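Local atomic coordinates of transcriptional activator II (Enterobacteria phage lambda, PDB entry 1ZS4), a protein that activates transcription of the phage repressor and integrase genes from their promoters, so that the infecting virus can establish a latent state. Residues A11-S16 with V58-V63; K29-V34 with S39-W44. All blocks are in the same frame, centred on the assembly; numbering follows the deposited sequence.

Overall arrangement
The chain is built of helices without strands; interaction 2 pairs two of them, while interaction 1 brings helix 7-25 to the region where helix 49-59 ends. Along the sequence interaction 2 is nested inside the loop that interaction 1 closes. Their centres lie about 22 Å apart and their nearest atoms about 7 Å, without touching. Interaction 1 is a small, largely exposed contact whose chief bond is a salt bridge. Interaction 2 is buried and apolar, the two helices of the helix-turn-helix motif meeting through Thr-30, Ala-31, Val-34, Ile-41 and Trp-44; polar side chains of helix 38-47 such as Gln-40 and Arg-43 reach the DNA, and Trp-44 takes part in both. Each contact also touches the second subunit.

Interaction 1: A11-S16 with V58-V63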
loop_
_atom_site.group_PDB
_atom_site.type_symbol
_atom_site.label_atom_id
_atom_site.label_comp_id
_atom_site.label_asym_id
_atom_site.label_seq_id
_atom_site.Cartn_x
_atom_site.Cartn_y
_atom_site.Cartn_z
ATOM N N ALA C 11 18.350 13.832 -7.279
ATOM C CA ALA C 11 18.271 12.472 -7.833
ATOM C C ALA C 11 19.593 12.163 -8.530
ATOM O O ALA C 11 20.144 11.072 -8.384
ATOM C CB ALA C 11 17.130 12.357 -8.828
ATOM N N LEU C 12 20.103 13.131 -9.283
ATOM C CA LEU C 12 21.368 12.953 -9.987
ATOM C C LEU C 12 22.500 12.761 -8.982
ATOM O O LEU C 12 23.389 11.937 -9.187
ATOM C CB LEU C 12 21.650 14.167 -10.890
ATOM C CG LEU C 12 20.743 14.255 -12.138
ATOM C CD1 LEU C 12 20.782 15.658 -12.723
ATOM C CD2 LEU C 12 21.180 13.205 -13.187
ATOM N N ARG C 13 22.459 13.514 -7.885
ATOM C CA ARG C 13 23.499 13.396 -6.851
ATOM C C ARG C 13 23.484 12.016 -6.180
ATOM O O ARG C 13 24.537 11.416 -5.924
ATOM C CB ARG C 13 23.310 14.452 -5.761
ATOM C CG ARG C 13 24.410 14.392 -4.698
ATOM C CD ARG C 13 24.163 15.371 -3.550
ATOM N NE ARG C 13 23.081 14.894 -2.684
ATOM C CZ ARG C 13 23.203 13.863 -1.855
ATOM N NH1 ARG C 13 24.353 13.206 -1.774
ATOM N NH2 ARG C 13 22.172 13.484 -1.108
ATOM N N ILE C 14 22.279 11.526 -5.902
ATOM C CA ILE C 14 22.103 10.233 -5.261
ATOM C C ILE C 14 22.491 9.101 -6.224
ATOM O O ILE C 14 23.167 8.144 -5.817
ATOM C CB ILE C 14 20.634 10.075 -4.754
ATOM C CG1 ILE C 14 20.408 11.031 -3.569
ATOM C CG2 ILE C 14 20.356 8.626 -4.327
ATOM C CD1 ILE C 14 18.945 11.302 -3.197
ATOM N N GLU C 15 22.089 9.209 -7.487
ATOM C CA GLU C 15 22.435 8.161 -8.450
ATOM C C GLU C 15 23.946 8.059 -8.558
ATOM O O GLU C 15 24.493 6.957 -8.588
ATOM C CB GLU C 15 21.828 8.449 -9.830
ATOM C CG GLU C 15 22.373 7.527 -10.923
ATOM C CD GLU C 15 21.521 7.572 -12.170
ATOM O OE1 GLU C 15 20.480 6.878 -12.191
ATOM O OE2 GLU C 15 21.868 8.307 -13.125
ATOM N N SER C 16 24.623 9.208 -8.588
ATOM C CA SER C 16 26.077 9.207 -8.688
ATOM C C SER C 16 26.689 8.509 -7.478
ATOM O O SER C 16 27.598 7.670 -7.618
ATOM C CB SER C 16 26.616 10.645 -8.802
ATOM O OG SER C 16 28.039 10.624 -8.752
ATOM N N VAL C 58 13.021 12.448 -3.743
ATOM C CA VAL C 58 11.737 12.994 -3.305
ATOM C C VAL C 58 11.586 12.851 -1.790
ATOM O O VAL C 58 11.131 13.775 -1.110
ATOM C CB VAL C 58 10.575 12.297 -4.042
ATOM C CG1 VAL C 58 9.227 12.626 -3.376
ATOM C CG2 VAL C 58 10.569 12.761 -5.495
ATOM N N LEU C 59 11.997 11.706 -1.251
ATOM C CA LEU C 59 11.886 11.487 0.186
ATOM C C LEU C 59 12.748 12.424 1.028
ATOM O O LEU C 59 12.500 12.572 2.224
ATOM C CB LEU C 59 12.199 10.029 0.542
ATOM C CG LEU C 59 11.201 9.019 -0.042
ATOM C CD1 LEU C 59 11.630 7.602 0.280
ATOM C CD2 LEU C 59 9.804 9.306 0.514
ATOM N N GLU C 60 13.745 13.064 0.421
ATOM C CA GLU C 60 14.596 13.979 1.178
ATOM C C GLU C 60 13.814 15.212 1.629
ATOM O O GLU C 60 14.209 15.873 2.599
ATOM C CB GLU C 60 15.815 14.426 0.348
ATOM C CG GLU C 60 16.870 13.349 0.115
ATOM C CD GLU C 60 18.133 13.918 -0.525
ATOM O OE1 GLU C 60 18.005 14.836 -1.360
ATOM O OE2 GLU C 60 19.251 13.444 -0.205
ATOM N N TRP C 61 12.718 15.519 0.943
ATOM C CA TRP C 61 11.905 16.689 1.285
ATOM C C TRP C 61 10.950 16.463 2.456
ATOM O O TRP C 61 10.261 17.391 2.890
ATOM C CB TRP C 61 11.133 17.174 0.056
ATOM C CG TRP C 61 11.881 18.222 -0.730
ATOM C CD1 TRP C 61 11.545 19.544 -0.857
ATOM C CD2 TRP C 61 13.099 18.048 -1.475
ATOM N NE1 TRP C 61 12.477 20.203 -1.633
ATOM C CE2 TRP C 61 13.439 19.310 -2.024
ATOM C CE3 TRP C 61 13.933 16.955 -1.729
ATOM C CZ2 TRP C 61 14.578 19.500 -2.814
ATOM C CZ3 TRP C 61 15.070 17.147 -2.518
ATOM C CH2 TRP C 61 15.379 18.410 -3.049
ATOM N N GLY C 62 10.911 15.234 2.960
ATOM C CA GLY C 62 10.075 14.923 4.110
ATOM C C GLY C 62 8.604 15.237 3.962
ATOM O O GLY C 62 8.073 15.224 2.858
ATOM N N VAL C 63 7.951 15.529 5.087
ATOM C CA VAL C 63 6.521 15.820 5.109
ATOM C C VAL C 63 6.251 17.217 5.670
ATOM O O VAL C 63 6.606 17.500 6.812
ATOM C CB VAL C 63 5.778 14.780 5.992
ATOM C CG1 VAL C 63 4.280 14.987 5.896
ATOM C CG2 VAL C 63 6.154 13.354 5.551
#
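Glu-60 OE2 receives Arg-13 NH2 at 3.1 Å, a salt bridge joining the long helix 7-25 to the C-terminal end region of helix 49-59, outside the helix-turn-helix and with the nearest atom of the contact about 12 Å from the bound DNA. The guanidinium and carboxylate planes are only 14° apart, with OE2 at the edge of the guanidinium and in its plane. Yet the hydrogen bond is weak, bent to 129° at the hydrogen, so charge attraction probably matters more here than direction. Arg-13 gets there by a chain that runs straight out from the helix, CG anti to the backbone N (chi1 -178°), and then bends at chi3 to turn its end toward Glu-60. Its NE pairs with Glu-10, so the one arginine serves two acids; since Glu-60 OE1 and Glu-10 OE2 also lie close together, the positive charge probably offsets their repulsion.

Ile-14 CD1 sits over one face of the carboxylate, 3.8 Å from Glu-60 CD. Trp-61 of the second subunit packs on the same isoleucine, linking this spot to the assembly. Around Glu-60 the chain makes a type I beta turn from Leu-59 to Gly-62, and Gly-62 leaves the helical conformation with positive phi. The turn is closed by the bond from Gly-62 N to Leu-59 O, 3.2 Å long.

Interaction 2: K29-V34 with S39-W44; sequences KTAEAV and SQISRW. With nucleotides of chain B; nucleotides of chain A.
Ile-41 is the bump and Ala-31 the hollow where the two helices of the helix-turn-helix, 29-34 and 39-44, cross, their axes 8.9 Å apart at 108°. Ile-41 CG1 rests 3.5 Å from Ala-31 CA and nearly as close to its CB. With CG2 anti to the backbone N and CG1 beside it (chi1 -62°), the isoleucine spreads two branches, and both CG2 and CD1 meet the methyl CG2 of Thr-30. The threonine's hydroxyl turns elsewhere, to Gly-26 O. Farther along, Val-34 CG1 touches the six-membered ring of Trp-44 at CH2, 4.1 Å away, while Leu-55 and Val-58 of the second subunit pack on Thr-30 and Val-34.

On its other side helix 38-47 meets DNA, as a recognition helix does. One guanidinium face of Arg-43 lies over C5 of the DT9 base of chain A, offset toward the guanidinium rim, while NH2 hydrogen-bonds a guanine N7 elsewhere. Gln-40 NE2 bonds both N7 and OP2 of DG18 of chain B, each at 2.8 Å, reading base and backbone together. The indole of Trp-44 gives a hydrogen bond from NE1 to OP2 of DC17 of chain B, 3.0 Å long and nearly straight at 173°.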
loop_
_atom_site.group_PDB
_atom_site.type_symbol
_atom_site.label_atom_id
_atom_site.label_comp_id
_atom_site.label_asym_id
_atom_site.label_seq_id
_atom_site.Cartn_x
_atom_site.Cartn_y
_atom_site.Cartn_z
ATOM N N LYS C 29 31.115 -8.367 -6.286
ATOM C CA LYS C 29 31.064 -8.385 -4.824
ATOM C C LYS C 29 29.709 -7.899 -4.314
ATOM O O LYS C 29 29.159 -8.453 -3.358
ATOM C CB LYS C 29 32.214 -7.556 -4.227
ATOM C CG LYS C 29 33.592 -8.220 -4.380
ATOM C CD LYS C 29 33.631 -9.595 -3.695
ATOM C CE LYS C 29 34.935 -10.366 -3.972
ATOM N NZ LYS C 29 35.027 -10.941 -5.364
ATOM N N THR C 30 29.165 -6.862 -4.946
ATOM C CA THR C 30 27.850 -6.358 -4.542
ATOM C C THR C 30 26.811 -7.438 -4.818
ATOM O O THR C 30 25.928 -7.680 -3.996
ATOM C CB THR C 30 27.451 -5.083 -5.338
ATOM O OG1 THR C 30 28.349 -4.019 -5.002
ATOM C CG2 THR C 30 26.008 -4.649 -5.004
ATOM N N ALA C 31 26.917 -8.087 -5.976
ATOM C CA ALA C 31 25.969 -9.142 -6.331
ATOM C C ALA C 31 25.997 -10.246 -5.281
ATOM O O ALA C 31 24.953 -10.698 -4.816
ATOM C CB ALA C 31 26.308 -9.711 -7.688
ATOM N N GLU C 32 27.199 -10.685 -4.917
ATOM C CA GLU C 32 27.340 -11.743 -3.923
ATOM C C GLU C 32 26.668 -11.379 -2.613
ATOM O O GLU C 32 26.000 -12.217 -2.000
ATOM C CB GLU C 32 28.814 -12.032 -3.664
ATOM C CG GLU C 32 29.506 -12.694 -4.830
ATOM C CD GLU C 32 31.002 -12.846 -4.602
ATOM O OE1 GLU C 32 31.447 -12.765 -3.430
ATOM O OE2 GLU C 32 31.734 -13.059 -5.594
ATOM N N ALA C 33 26.839 -10.130 -2.186
ATOM C CA ALA C 33 26.256 -9.688 -0.926
ATOM C C ALA C 33 24.730 -9.555 -1.003
ATOM O O ALA C 33 24.021 -9.901 -0.061
ATOM C CB ALA C 33 26.900 -8.361 -0.490
ATOM N N VAL C 34 24.222 -9.072 -2.134
ATOM C CA VAL C 34 22.782 -8.899 -2.302
ATOM C C VAL C 34 22.073 -10.215 -2.556
ATOM O O VAL C 34 20.913 -10.394 -2.184
ATOM C CB VAL C 34 22.497 -7.928 -3.454
ATOM C CG1 VAL C 34 21.002 -7.918 -3.800
ATOM C CG2 VAL C 34 22.953 -6.540 -3.044
ATOM N N SER C 39 25.140 -10.031 -13.278
ATOM C CA SER C 39 24.442 -9.499 -14.451
ATOM C C SER C 39 23.229 -8.691 -14.002
ATOM O O SER C 39 22.813 -7.745 -14.689
ATOM C CB SER C 39 24.024 -10.623 -15.429
ATOM O OG SER C 39 23.077 -11.541 -14.875
ATOM N N GLN C 40 22.677 -9.040 -12.838
ATOM C CA GLN C 40 21.532 -8.307 -12.313
ATOM C C GLN C 40 22.001 -6.962 -11.745
ATOM O O GLN C 40 21.414 -5.918 -12.045
ATOM C CB GLN C 40 20.817 -9.120 -11.226
ATOM C CG GLN C 40 19.553 -9.844 -11.742
ATOM C CD GLN C 40 19.757 -10.485 -13.102
ATOM O OE1 GLN C 40 19.498 -9.862 -14.135
ATOM N NE2 GLN C 40 20.238 -11.734 -13.117
ATOM N N ILE C 41 23.056 -6.967 -10.935
ATOM C CA ILE C 41 23.528 -5.691 -10.392
ATOM C C ILE C 41 23.875 -4.778 -11.570
ATOM O O ILE C 41 23.515 -3.591 -11.578
ATOM C CB ILE C 41 24.766 -5.873 -9.474
ATOM C CG1 ILE C 41 24.387 -6.746 -8.265
ATOM C CG2 ILE C 41 25.307 -4.495 -9.002
ATOM C CD1 ILE C 41 23.173 -6.231 -7.512
ATOM N N SER C 42 24.526 -5.347 -12.580
ATOM C CA SER C 42 24.907 -4.591 -13.767
ATOM C C SER C 42 23.675 -3.964 -14.427
ATOM O O SER C 42 23.633 -2.751 -14.692
ATOM C CB SER C 42 25.614 -5.522 -14.765
ATOM O OG SER C 42 26.066 -4.820 -15.905
ATOM N N ARG C 43 22.651 -4.781 -14.670
ATOM C CA ARG C 43 21.449 -4.279 -15.319
ATOM C C ARG C 43 20.637 -3.322 -14.459
ATOM O O ARG C 43 20.021 -2.390 -14.985
ATOM C CB ARG C 43 20.597 -5.453 -15.819
ATOM C CG ARG C 43 21.211 -6.059 -17.088
ATOM C CD ARG C 43 20.582 -7.361 -17.587
ATOM N NE ARG C 43 21.027 -7.573 -18.970
ATOM C CZ ARG C 43 21.651 -8.654 -19.426
ATOM N NH1 ARG C 43 21.916 -9.674 -18.617
ATOM N NH2 ARG C 43 22.039 -8.689 -20.701
ATOM N N TRP C 44 20.652 -3.529 -13.144
ATOM C CA TRP C 44 19.909 -2.652 -12.243
ATOM C C TRP C 44 20.432 -1.212 -12.338
ATOM O O TRP C 44 19.667 -0.273 -12.143
ATOM C CB TRP C 44 20.002 -3.121 -10.787
ATOM C CG TRP C 44 19.226 -4.380 -10.432
ATOM C CD1 TRP C 44 18.528 -5.193 -11.279
ATOM C CD2 TRP C 44 19.154 -4.990 -9.135
ATOM N NE1 TRP C 44 18.034 -6.292 -10.589
ATOM C CE2 TRP C 44 18.404 -6.186 -9.272
ATOM C CE3 TRP C 44 19.653 -4.639 -7.870
ATOM C CZ2 TRP C 44 18.144 -7.038 -8.185
ATOM C CZ3 TRP C 44 19.397 -5.482 -6.790
ATOM C CH2 TRP C 44 18.644 -6.672 -6.958
ATOM P P DC B 17 15.716 -9.350 -10.956
ATOM O OP1 DC B 17 15.878 -9.187 -9.503
ATOM O OP2 DC B 17 16.301 -8.363 -11.898
ATOM O "O5'" DC B 17 16.418 -10.738 -11.242
ATOM C "C5'" DC B 17 15.839 -11.609 -12.130
ATOM C "C4'" DC B 17 16.091 -13.030 -11.719
ATOM O "O4'" DC B 17 15.678 -13.676 -12.935
ATOM C "C3'" DC B 17 17.584 -13.337 -11.560
ATOM O "O3'" DC B 17 18.018 -14.269 -10.559
ATOM C "C2'" DC B 17 18.038 -13.693 -12.946
ATOM C "C1'" DC B 17 16.797 -14.191 -13.641
ATOM N N1 DC B 17 16.818 -13.535 -14.945
ATOM C C2 DC B 17 16.885 -14.324 -16.066
ATOM O O2 DC B 17 16.858 -15.558 -15.910
ATOM N N3 DC B 17 16.983 -13.743 -17.280
ATOM C C4 DC B 17 17.008 -12.405 -17.382
ATOM N N4 DC B 17 17.105 -11.867 -18.601
ATOM C C5 DC B 17 16.935 -11.566 -16.240
ATOM C C6 DC B 17 16.828 -12.165 -15.051
ATOM P P DT A 9 26.445 -3.352 -22.042
ATOM O OP1 DT A 9 26.699 -2.366 -23.123
ATOM O OP2 DT A 9 25.382 -3.088 -21.046
ATOM O "O5'" DT A 9 26.158 -4.768 -22.722
ATOM C "C5'" DT A 9 27.167 -5.348 -23.527
ATOM C "C4'" DT A 9 26.729 -6.654 -24.151
ATOM O "O4'" DT A 9 26.899 -7.760 -23.223
ATOM C "C3'" DT A 9 25.254 -6.709 -24.560
ATOM O "O3'" DT A 9 25.174 -7.592 -25.678
ATOM C "C2'" DT A 9 24.586 -7.301 -23.327
ATOM C "C1'" DT A 9 25.633 -8.318 -22.899
ATOM N N1 DT A 9 25.667 -8.805 -21.507
ATOM C C2 DT A 9 26.099 -10.101 -21.287
ATOM O O2 DT A 9 26.432 -10.865 -22.178
ATOM N N3 DT A 9 26.137 -10.474 -19.975
ATOM C C4 DT A 9 25.803 -9.709 -18.882
ATOM O O4 DT A 9 25.920 -10.181 -17.756
ATOM C C5 DT A 9 25.343 -8.372 -19.179
ATOM C C7 DT A 9 24.945 -7.473 -18.049
ATOM C C6 DT A 9 25.293 -7.991 -20.462
ATOM P P DG B 18 19.593 -14.412 -10.264
ATOM O OP1 DG B 18 19.767 -14.923 -8.889
ATOM O OP2 DG B 18 20.322 -13.173 -10.682
ATOM O "O5'" DG B 18 20.062 -15.574 -11.254
ATOM C "C5'" DG B 18 19.505 -16.874 -11.114
ATOM C "C4'" DG B 18 20.282 -17.894 -11.917
ATOM O "O4'" DG B 18 20.122 -17.635 -13.335
ATOM C "C3'" DG B 18 21.790 -17.896 -11.686
ATOM O "O3'" DG B 18 22.258 -19.243 -11.793
ATOM C "C2'" DG B 18 22.298 -16.926 -12.740
ATOM C "C1'" DG B 18 21.331 -17.134 -13.903
ATOM N N9 DG B 18 21.004 -15.913 -14.640
ATOM C C8 DG B 18 20.803 -14.653 -14.115
ATOM N N7 DG B 18 20.554 -13.751 -15.029
ATOM C C5 DG B 18 20.583 -14.461 -16.227
ATOM C C6 DG B 18 20.386 -14.022 -17.571
ATOM O O6 DG B 18 20.128 -12.877 -17.993
ATOM N N1 DG B 18 20.512 -15.072 -18.471
ATOM C C2 DG B 18 20.780 -16.373 -18.138
ATOM N N2 DG B 18 20.866 -17.231 -19.167
ATOM N N3 DG B 18 20.956 -16.801 -16.897
ATOM C C4 DG B 18 20.849 -15.796 -15.999
#